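Side-chain contact in L-lysine 6-oxidase (Marinomonas mediterranea, PDB 3WEU), which oxidises the epsilon-amino group of free L-lysine with a cysteine tryptophylquinone cofactor, releasing ammonium and the hydrogen peroxide that makes it antibacterial: residues 297-300 / 301-305. Residues are numbered along the deposited sequence; the frame is centred on the assembly and turned at random.
Sequences RDIL and PIIQR. With EDO (1,2-ethanediol), chain M.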
loop_
_atom_site.group_PDB
_atom_site.type_symbol
_atom_site.label_atom_id
_atom_site.label_comp_id
_atom_site.label_asym_id
_atom_site.label_seq_id
_atom_site.Cartn_x
_atom_site.Cartn_y
_atom_site.Cartn_z
ATOM N N ARG A 297 -9.765 -49.550 -20.259
ATOM C CA ARG A 297 -10.161 -48.302 -20.892
ATOM C C ARG A 297 -10.793 -47.346 -19.873
ATOM O O ARG A 297 -10.555 -46.158 -19.921
ATOM C CB ARG A 297 -11.217 -48.578 -21.989
ATOM C CG ARG A 297 -11.727 -47.395 -22.808
ATOM C CD ARG A 297 -12.869 -47.772 -23.832
ATOM N NE ARG A 297 -14.009 -48.200 -23.072
ATOM C CZ ARG A 297 -15.044 -48.896 -23.526
ATOM N NH1 ARG A 297 -15.112 -49.264 -24.802
ATOM N NH2 ARG A 297 -16.022 -49.243 -22.678
ATOM N N ASP A 298 -11.620 -47.853 -18.980
ATOM C CA ASP A 298 -12.495 -46.996 -18.187
ATOM C C ASP A 298 -12.036 -46.807 -16.748
ATOM O O ASP A 298 -12.314 -45.777 -16.117
ATOM C CB ASP A 298 -13.917 -47.538 -18.149
ATOM C CG ASP A 298 -14.563 -47.700 -19.536
ATOM O OD1 ASP A 298 -14.319 -46.886 -20.441
ATOM O OD2 ASP A 298 -15.336 -48.719 -19.676
ATOM N N ILE A 299 -11.372 -47.790 -16.186
ATOM C CA ILE A 299 -11.135 -47.777 -14.762
ATOM C C ILE A 299 -9.672 -47.528 -14.444
ATOM O O ILE A 299 -9.310 -46.630 -13.636
ATOM C CB ILE A 299 -11.549 -49.088 -14.158
ATOM C CG1 ILE A 299 -12.989 -49.456 -14.583
ATOM C CG2 ILE A 299 -11.370 -49.099 -12.635
ATOM C CD1 ILE A 299 -14.026 -48.439 -14.226
ATOM N N LEU A 300 -8.822 -48.303 -15.082
ATOM C CA LEU A 300 -7.397 -48.173 -14.897
ATOM C C LEU A 300 -6.849 -46.759 -15.012
ATOM O O LEU A 300 -6.000 -46.430 -14.242
ATOM C CB LEU A 300 -6.626 -49.117 -15.801
ATOM C CG LEU A 300 -5.104 -49.090 -15.814
ATOM C CD1 LEU A 300 -4.609 -49.554 -14.437
ATOM C CD2 LEU A 300 -4.612 -50.016 -16.957
ATOM N N PRO A 301 -7.318 -45.947 -15.936
ATOM C CA PRO A 301 -6.740 -44.593 -15.999
ATOM C C PRO A 301 -7.033 -43.800 -14.735
ATOM O O PRO A 301 -6.212 -43.043 -14.270
ATOM C CB PRO A 301 -7.465 -43.991 -17.191
ATOM C CG PRO A 301 -7.779 -45.244 -18.096
ATOM C CD PRO A 301 -8.246 -46.210 -17.054
ATOM N N ILE A 302 -8.156 -44.042 -14.116
ATOM C CA ILE A 302 -8.476 -43.328 -12.905
ATOM C C ILE A 302 -7.487 -43.717 -11.801
ATOM O O ILE A 302 -6.888 -42.901 -11.076
ATOM C CB ILE A 302 -9.915 -43.587 -12.480
ATOM C CG1 ILE A 302 -10.833 -42.993 -13.508
ATOM C CG2 ILE A 302 -10.160 -42.940 -11.110
ATOM C CD1 ILE A 302 -12.268 -43.413 -13.325
ATOM N N ILE A 303 -7.249 -44.996 -11.686
ATOM C CA ILE A 303 -6.338 -45.500 -10.705
ATOM C C ILE A 303 -4.915 -45.017 -10.954
ATOM O O ILE A 303 -4.227 -44.619 -10.022
ATOM C CB ILE A 303 -6.357 -47.043 -10.754
ATOM C CG1 ILE A 303 -7.754 -47.591 -10.417
ATOM C CG2 ILE A 303 -5.343 -47.583 -9.826
ATOM C CD1 ILE A 303 -7.899 -49.090 -10.689
ATOM N N GLN A 304 -4.484 -45.031 -12.214
ATOM C CA GLN A 304 -3.142 -44.552 -12.555
ATOM C C GLN A 304 -3.040 -43.044 -12.244
ATOM O O GLN A 304 -2.030 -42.598 -11.759
ATOM C CB GLN A 304 -2.796 -44.747 -14.060
ATOM C CG GLN A 304 -2.731 -46.204 -14.466
ATOM C CD GLN A 304 -2.552 -46.413 -15.970
ATOM O OE1 GLN A 304 -3.160 -45.741 -16.862
ATOM N NE2 GLN A 304 -1.793 -47.391 -16.255
ATOM N N ARG A 305 -4.075 -42.255 -12.552
ATOM C CA ARG A 305 -3.984 -40.800 -12.324
ATOM C C ARG A 305 -3.833 -40.559 -10.822
ATOM O O ARG A 305 -2.953 -39.824 -10.411
ATOM C CB ARG A 305 -5.202 -40.123 -12.923
ATOM C CG ARG A 305 -5.181 -40.137 -14.415
ATOM C CD ARG A 305 -6.553 -39.947 -14.971
ATOM N NE ARG A 305 -6.552 -40.103 -16.411
ATOM C CZ ARG A 305 -7.553 -39.642 -17.161
ATOM N NH1 ARG A 305 -8.581 -39.019 -16.581
ATOM N NH2 ARG A 305 -7.522 -39.760 -18.493
HETATM C C1 EDO M . -4.841 -42.417 -19.558
HETATM O O1 EDO M . -5.744 -41.437 -20.095
HETATM C C2 EDO M . -3.747 -41.672 -18.879
HETATM O O2 EDO M . -4.340 -41.342 -17.653
#
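Leu300 and Gln304 pack one turn apart on helix 295-308, the leucine CG lying 3.7 Å from the amide carbon CD of the glutamine. With chi1 at 177°, Leu300 turns CG away from its N and beside its carbonyl carbon, where the extended Gln304 chain crosses it obliquely, CG near Leu300 CD1 and NE2 near both methyls. On the buried side, Ile299 CG2 meets Ile303 CD1 at 4.0 Å.

The backbone bonds record a kink at a proline inside the helix. Pro301 has no N-H to give, and its ring sits against the preceding turn, CG 3.4 Å from Arg297 O. Ile302 N makes only a weak, bent bond to Ile299 O (2.9 Å, 128°). Ile303 N, bonding to the same Ile299 O at 3.3 Å, resumes the i to i+4 pattern, and Gln304 N continues it with a nearly straight bond to Leu300 O (2.9 Å).

Polar groups flank the kink. Arg297 grips Asp298 side-on: NE reaches OD1 at 3.0 Å from above the carboxylate plane, while NH2 takes the syn lone pair of OD2. Asn294 N and Tyr429 OH also bind this buried carboxylate, and Arg297 NH1 reaches Asp427 O. Arg305 holds an ethanediol, probably from the crystallisation liquor, through NE to O2 (2.8 Å) and NH2 to O1.

Helix 407-418 covers one side of the helix, with Leu413 and Trp416 on Ile299 and Leu412 on Asp298, while a salt bridge from Arg305 NH1 to Asp263 ties it to helix 261-272.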